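CRISPR-associated endonuclease Cas12b (Alicyclobacillus acidoterrestris, PDB 5U31) uses a guide RNA to recognise PAM-flanked target DNA and cuts it with a metal-dependent RuvC nuclease domain in bacterial antiviral defence. Local coordinates at residues T686-L700 and V716-Q730. The protein carries 3 engineered substitutions. Residues are numbered along the deposited sequence; the frame is centred on the assembly and turned at random.
With nucleotides of chain B.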
# COMPACT_ATOMS: atom_id res chain seq x y z
N THR A 686 27.08 -24.59 -12.43
CA THR A 686 28.19 -25.13 -11.67
C THR A 686 28.96 -26.13 -12.53
O THR A 686 28.39 -26.73 -13.44
CB THR A 686 27.69 -25.82 -10.40
OG1 THR A 686 27.17 -27.11 -10.73
CG2 THR A 686 26.60 -24.98 -9.74
N PRO A 687 30.25 -26.31 -12.27
CA PRO A 687 31.03 -27.24 -13.11
C PRO A 687 30.53 -28.68 -13.04
O PRO A 687 30.28 -29.29 -14.08
CB PRO A 687 32.46 -27.09 -12.57
CG PRO A 687 32.30 -26.54 -11.19
CD PRO A 687 31.10 -25.65 -11.25
N ASP A 688 30.38 -29.23 -11.83
CA ASP A 688 30.12 -30.66 -11.70
C ASP A 688 28.73 -31.04 -12.21
O ASP A 688 28.56 -32.12 -12.80
CB ASP A 688 30.30 -31.09 -10.25
CG ASP A 688 29.54 -30.21 -9.28
OD1 ASP A 688 28.41 -30.58 -8.90
OD2 ASP A 688 30.08 -29.15 -8.91
N TRP A 689 27.73 -30.18 -12.00
CA TRP A 689 26.40 -30.50 -12.52
C TRP A 689 26.34 -30.33 -14.03
O TRP A 689 25.63 -31.08 -14.71
CB TRP A 689 25.32 -29.64 -11.86
CG TRP A 689 23.94 -30.05 -12.29
CD1 TRP A 689 23.14 -30.99 -11.70
CD2 TRP A 689 23.21 -29.56 -13.42
NE1 TRP A 689 21.96 -31.10 -12.39
CE2 TRP A 689 21.98 -30.24 -13.45
CE3 TRP A 689 23.48 -28.61 -14.41
CZ2 TRP A 689 21.02 -30.00 -14.43
CZ3 TRP A 689 22.52 -28.37 -15.38
CH2 TRP A 689 21.31 -29.06 -15.38
N ARG A 690 27.07 -29.35 -14.57
CA ARG A 690 27.14 -29.20 -16.02
C ARG A 690 27.79 -30.42 -16.67
O ARG A 690 27.33 -30.90 -17.71
CB ARG A 690 27.90 -27.93 -16.37
CG ARG A 690 28.20 -27.75 -17.84
CD ARG A 690 28.83 -26.39 -18.08
NE ARG A 690 29.99 -26.17 -17.23
CZ ARG A 690 30.63 -25.01 -17.12
NH1 ARG A 690 30.21 -23.95 -17.81
NH2 ARG A 690 31.68 -24.90 -16.32
N GLU A 691 28.86 -30.94 -16.05
CA GLU A 691 29.49 -32.15 -16.58
C GLU A 691 28.52 -33.32 -16.57
O GLU A 691 28.48 -34.11 -17.52
CB GLU A 691 30.75 -32.47 -15.79
CG GLU A 691 31.83 -31.41 -15.90
CD GLU A 691 33.14 -31.82 -15.24
OE1 GLU A 691 33.35 -33.04 -15.05
OE2 GLU A 691 33.95 -30.92 -14.93
N ALA A 692 27.73 -33.45 -15.50
CA ALA A 692 26.73 -34.51 -15.44
C ALA A 692 25.69 -34.34 -16.53
O ALA A 692 25.27 -35.32 -17.16
CB ALA A 692 26.07 -34.52 -14.06
N PHE A 693 25.26 -33.10 -16.77
CA PHE A 693 24.29 -32.83 -17.83
C PHE A 693 24.87 -33.14 -19.20
O PHE A 693 24.17 -33.68 -20.07
CB PHE A 693 23.85 -31.37 -17.75
CG PHE A 693 22.62 -31.07 -18.54
CD1 PHE A 693 21.37 -31.27 -17.98
CD2 PHE A 693 22.71 -30.57 -19.82
CE1 PHE A 693 20.23 -30.99 -18.70
CE2 PHE A 693 21.57 -30.29 -20.55
CZ PHE A 693 20.33 -30.49 -19.99
N GLU A 694 26.14 -32.80 -19.43
CA GLU A 694 26.77 -33.08 -20.72
C GLU A 694 26.87 -34.58 -20.96
O GLU A 694 26.74 -35.04 -22.10
CB GLU A 694 28.15 -32.43 -20.78
CG GLU A 694 28.14 -30.91 -20.70
CD GLU A 694 29.53 -30.31 -20.72
OE1 GLU A 694 30.50 -31.05 -21.01
OE2 GLU A 694 29.67 -29.10 -20.44
N ASN A 695 27.11 -35.36 -19.91
CA ASN A 695 27.16 -36.82 -20.06
C ASN A 695 25.82 -37.36 -20.54
O ASN A 695 25.77 -38.21 -21.43
CB ASN A 695 27.55 -37.47 -18.74
CG ASN A 695 28.98 -37.19 -18.35
OD1 ASN A 695 29.63 -36.32 -18.92
ND2 ASN A 695 29.48 -37.93 -17.36
N GLU A 696 24.73 -36.88 -19.95
CA GLU A 696 23.41 -37.37 -20.33
C GLU A 696 23.04 -36.95 -21.75
O GLU A 696 22.37 -37.71 -22.45
CB GLU A 696 22.36 -36.87 -19.33
CG GLU A 696 22.67 -37.20 -17.87
CD GLU A 696 22.59 -38.69 -17.56
OE1 GLU A 696 23.01 -39.08 -16.45
OE2 GLU A 696 22.12 -39.47 -18.41
N LEU A 697 23.47 -35.76 -22.18
CA LEU A 697 23.21 -35.34 -23.56
C LEU A 697 23.91 -36.25 -24.55
O LEU A 697 23.28 -36.80 -25.46
CB LEU A 697 23.63 -33.89 -23.76
CG LEU A 697 22.76 -32.84 -23.07
CD1 LEU A 697 23.14 -31.44 -23.52
CD2 LEU A 697 21.28 -33.11 -23.34
N GLN A 698 25.23 -36.43 -24.39
CA GLN A 698 25.97 -37.28 -25.32
C GLN A 698 25.51 -38.72 -25.26
O GLN A 698 25.63 -39.46 -26.24
CB GLN A 698 27.47 -37.19 -25.02
CG GLN A 698 28.04 -35.79 -25.18
CD GLN A 698 29.54 -35.74 -24.96
OE1 GLN A 698 30.21 -36.77 -24.95
NE2 GLN A 698 30.08 -34.54 -24.79
N LYS A 699 24.96 -39.15 -24.12
CA LYS A 699 24.37 -40.48 -24.03
C LYS A 699 23.10 -40.57 -24.87
O LYS A 699 22.87 -41.58 -25.55
CB LYS A 699 24.08 -40.83 -22.57
CG LYS A 699 23.40 -42.17 -22.37
CD LYS A 699 23.11 -42.43 -20.91
CE LYS A 699 22.47 -43.79 -20.70
NZ LYS A 699 22.15 -44.04 -19.26
N LEU A 700 22.27 -39.53 -24.84
CA LEU A 700 21.05 -39.54 -25.63
C LEU A 700 21.34 -39.30 -27.11
O LEU A 700 20.57 -39.75 -27.97
CB LEU A 700 20.07 -38.49 -25.10
CG LEU A 700 19.58 -38.68 -23.66
CD1 LEU A 700 18.84 -37.45 -23.19
CD2 LEU A 700 18.68 -39.90 -23.56
N VAL A 716 15.24 -40.77 -21.33
CA VAL A 716 15.21 -39.34 -21.02
C VAL A 716 14.73 -39.11 -19.59
O VAL A 716 15.30 -38.30 -18.86
CB VAL A 716 14.32 -38.59 -22.04
CG1 VAL A 716 14.12 -37.15 -21.61
CG2 VAL A 716 14.93 -38.67 -23.43
N TYR A 717 13.69 -39.84 -19.18
CA TYR A 717 13.20 -39.69 -17.81
C TYR A 717 14.19 -40.24 -16.79
O TYR A 717 14.24 -39.75 -15.65
CB TYR A 717 11.84 -40.39 -17.67
CG TYR A 717 10.68 -39.59 -18.22
CD1 TYR A 717 9.69 -39.09 -17.39
CD2 TYR A 717 10.58 -39.33 -19.58
CE1 TYR A 717 8.62 -38.36 -17.89
CE2 TYR A 717 9.52 -38.60 -20.10
CZ TYR A 717 8.55 -38.12 -19.25
OH TYR A 717 7.50 -37.39 -19.77
N GLU A 718 14.98 -41.24 -17.16
CA GLU A 718 15.98 -41.77 -16.24
C GLU A 718 17.21 -40.87 -16.16
O GLU A 718 17.91 -40.90 -15.14
CB GLU A 718 16.39 -43.19 -16.66
CG GLU A 718 15.39 -44.26 -16.27
CD GLU A 718 15.91 -45.67 -16.47
OE1 GLU A 718 17.04 -45.82 -16.99
OE2 GLU A 718 15.20 -46.63 -16.11
N SER A 719 17.48 -40.08 -17.20
CA SER A 719 18.55 -39.10 -17.11
C SER A 719 18.10 -37.84 -16.39
O SER A 719 18.95 -37.12 -15.84
CB SER A 719 19.07 -38.75 -18.51
OG SER A 719 18.05 -38.20 -19.32
N VAL A 720 16.80 -37.56 -16.37
CA VAL A 720 16.29 -36.44 -15.58
C VAL A 720 16.44 -36.73 -14.09
O VAL A 720 16.78 -35.84 -13.31
CB VAL A 720 14.82 -36.15 -15.96
CG1 VAL A 720 14.16 -35.26 -14.91
CG2 VAL A 720 14.75 -35.51 -17.33
N ARG A 721 16.21 -37.98 -13.68
CA ARG A 721 16.34 -38.32 -12.27
C ARG A 721 17.78 -38.15 -11.79
O ARG A 721 18.03 -37.55 -10.75
CB ARG A 721 15.86 -39.75 -12.01
CG ARG A 721 16.08 -40.18 -10.57
CD ARG A 721 15.46 -41.53 -10.25
NE ARG A 721 15.67 -41.87 -8.84
CZ ARG A 721 15.15 -42.93 -8.24
NH1 ARG A 721 15.40 -43.15 -6.95
NH2 ARG A 721 14.37 -43.76 -8.91
N ARG A 722 18.74 -38.69 -12.55
CA ARG A 722 20.14 -38.55 -12.17
C ARG A 722 20.52 -37.08 -12.01
O ARG A 722 21.17 -36.70 -11.03
CB ARG A 722 21.05 -39.22 -13.20
CG ARG A 722 20.87 -40.73 -13.33
CD ARG A 722 21.82 -41.30 -14.38
NE ARG A 722 21.61 -42.73 -14.59
CZ ARG A 722 22.27 -43.46 -15.49
NH1 ARG A 722 23.18 -42.89 -16.26
NH2 ARG A 722 22.01 -44.75 -15.61
N VAL A 723 20.11 -36.25 -12.97
CA VAL A 723 20.48 -34.85 -12.94
C VAL A 723 19.67 -34.09 -11.89
O VAL A 723 20.19 -33.17 -11.24
CB VAL A 723 20.34 -34.26 -14.35
CG1 VAL A 723 19.39 -33.07 -14.38
CG2 VAL A 723 21.70 -33.89 -14.91
N TRP A 724 18.41 -34.48 -11.67
CA TRP A 724 17.61 -33.83 -10.64
C TRP A 724 18.07 -34.23 -9.24
O TRP A 724 18.13 -33.39 -8.34
CB TRP A 724 16.13 -34.16 -10.83
CG TRP A 724 15.24 -33.70 -9.71
CD1 TRP A 724 14.77 -32.44 -9.51
CD2 TRP A 724 14.71 -34.50 -8.65
NE1 TRP A 724 13.99 -32.40 -8.38
CE2 TRP A 724 13.93 -33.66 -7.84
CE3 TRP A 724 14.82 -35.85 -8.31
CZ2 TRP A 724 13.27 -34.12 -6.70
CZ3 TRP A 724 14.16 -36.31 -7.18
CH2 TRP A 724 13.39 -35.44 -6.40
N ARG A 725 18.40 -35.51 -9.05
CA ARG A 725 18.94 -35.95 -7.77
C ARG A 725 20.29 -35.31 -7.49
O ARG A 725 20.60 -35.00 -6.33
CB ARG A 725 19.05 -37.47 -7.75
CG ARG A 725 18.56 -38.12 -6.46
CD ARG A 725 18.59 -39.64 -6.55
NE ARG A 725 18.20 -40.27 -5.29
CZ ARG A 725 19.04 -40.66 -4.35
NH1 ARG A 725 18.59 -41.23 -3.23
NH2 ARG A 725 20.35 -40.50 -4.51
N HIS A 726 21.10 -35.10 -8.53
CA HIS A 726 22.37 -34.41 -8.36
C HIS A 726 22.14 -32.96 -7.92
O HIS A 726 22.69 -32.52 -6.91
CB HIS A 726 23.17 -34.46 -9.66
CG HIS A 726 24.53 -33.84 -9.59
ND1 HIS A 726 25.10 -33.43 -8.40
CD2 HIS A 726 25.44 -33.56 -10.55
CE1 HIS A 726 26.30 -32.92 -8.64
NE2 HIS A 726 26.52 -32.99 -9.94
N MSE A 727 21.32 -32.23 -8.67
CA MSE A 727 21.05 -30.85 -8.32
C MSE A 727 20.30 -30.74 -7.00
O MSE A 727 20.32 -29.69 -6.35
CB MSE A 727 20.24 -30.17 -9.43
CG MSE A 727 20.37 -28.67 -9.40
SE MSE A 727 18.95 -27.77 -10.36
CE MSE A 727 19.00 -28.82 -11.99
N GLY A 728 19.64 -31.83 -6.61
CA GLY A 728 18.94 -31.83 -5.34
C GLY A 728 19.89 -31.74 -4.16
O GLY A 728 19.58 -31.11 -3.15
N LYS A 729 21.06 -32.38 -4.27
CA LYS A 729 22.06 -32.24 -3.21
C LYS A 729 22.67 -30.84 -3.22
O LYS A 729 23.12 -30.36 -2.18
CB LYS A 729 23.14 -33.30 -3.36
CG LYS A 729 22.66 -34.72 -3.06
CD LYS A 729 23.82 -35.70 -3.03
CE LYS A 729 23.37 -37.09 -2.60
NZ LYS A 729 24.53 -38.02 -2.45
N GLN A 730 22.70 -30.19 -4.39
CA GLN A 730 23.22 -28.83 -4.45
C GLN A 730 22.26 -27.84 -3.80
O GLN A 730 22.69 -26.89 -3.15
CB GLN A 730 23.51 -28.43 -5.89
CG GLN A 730 24.50 -29.33 -6.59
CD GLN A 730 24.87 -28.82 -7.96
OE1 GLN A 730 24.22 -27.94 -8.52
NE2 GLN A 730 25.94 -29.37 -8.53
P C B 47 13.72 -40.78 0.79
OP1 C B 47 13.34 -41.68 1.91
OP2 C B 47 13.18 -39.39 0.76
O5' C B 47 15.31 -40.71 0.79
C5' C B 47 15.99 -39.49 1.01
C4' C B 47 16.76 -39.07 -0.22
O4' C B 47 16.21 -39.75 -1.38
C3' C B 47 16.68 -37.60 -0.56
O3' C B 47 17.59 -36.81 0.18
C2' C B 47 16.92 -37.58 -2.06
O2' C B 47 18.30 -37.69 -2.36
C1' C B 47 16.22 -38.88 -2.49
N1 C B 47 14.83 -38.65 -2.93
C2 C B 47 14.54 -38.59 -4.30
O2 C B 47 15.46 -38.75 -5.13
N3 C B 47 13.26 -38.38 -4.69
C4 C B 47 12.29 -38.22 -3.79
N4 C B 47 11.04 -38.00 -4.22
C5 C B 47 12.55 -38.26 -2.39
C6 C B 47 13.81 -38.48 -2.03
P C B 48 17.03 -35.73 1.24
OP1 C B 48 18.11 -35.48 2.23
OP2 C B 48 15.69 -36.16 1.70
O5' C B 48 16.83 -34.43 0.35
C5' C B 48 17.90 -33.92 -0.43
C4' C B 48 17.43 -32.85 -1.39
O4' C B 48 16.66 -33.44 -2.46
C3' C B 48 16.51 -31.79 -0.82
O3' C B 48 17.19 -30.79 -0.09
C2' C B 48 15.80 -31.26 -2.06
O2' C B 48 16.63 -30.34 -2.76
C1' C B 48 15.67 -32.53 -2.90
N1 C B 48 14.34 -33.17 -2.76
C2 C B 48 13.31 -32.68 -3.55
O2 C B 48 13.54 -31.74 -4.32
N3 C B 48 12.08 -33.24 -3.46
C4 C B 48 11.89 -34.25 -2.61
N4 C B 48 10.66 -34.78 -2.55
C5 C B 48 12.93 -34.78 -1.80
C6 C B 48 14.14 -34.21 -1.90
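Trp689 fits as a knob into a hole lined by Val723, His726, Met727 and Gln730, where helix 687-700 packs antiparallel to helix 716-730 with 10.0 Å between axes. Its CG lies anti to the backbone N (chi1 -174°), which carries the indole across to the other helix. There NE1 donates to Val723 O at 3.0 Å; the acceptor lies in the indole plane, and the N-H...O angle is 160°. This carbonyl already takes the helical bond from Met727 N, and the two donors approach from opposite faces of its plane; the helical bond is kept while the buried indole N-H gains an acceptor. Selenomethionine Met727 bends at its last torsion and lays its methyl over one indole face, CE 3.4 Å from Trp689 CZ2, while SE stands above the same ring system at a distance, 5.2 Å from the centroid of the Trp689 five-membered ring, a Met-aromatic contact; Phe693 CB covers the opposite face. Val723 CG1 touches CZ2 as well, while its CG2 meets the edge of the Phe693 ring. The His726 ring runs oblique to the indole, its CD2 against Ala692 CB. At the start of helix 687-700, N-cap Thr686 OG1 accepts weak bonds from Trp689 N and from the extended Gln730 through NE2; Gln649 hydrogen-bonds both Thr686 OG1 and Gln730 OE1. Toward the other end, Glu696 folds back at chi2 (-68°) over Ser719 CB, and its OE1 forms a long salt bridge with Arg722 NH1 (3.8 Å). Leu700 CD2 closes on Val716 CG2 at 3.9 Å. This helical hairpin belongs to the REC2 domain. The side of helix 716-730 turned from helix 687-700 meets guide RNA, with Gly728 O accepting from the O2' of C48 of chain B, while helix 641-658 packs on Trp689 and Met727, and helix 667-675 on Leu697 and Leu700.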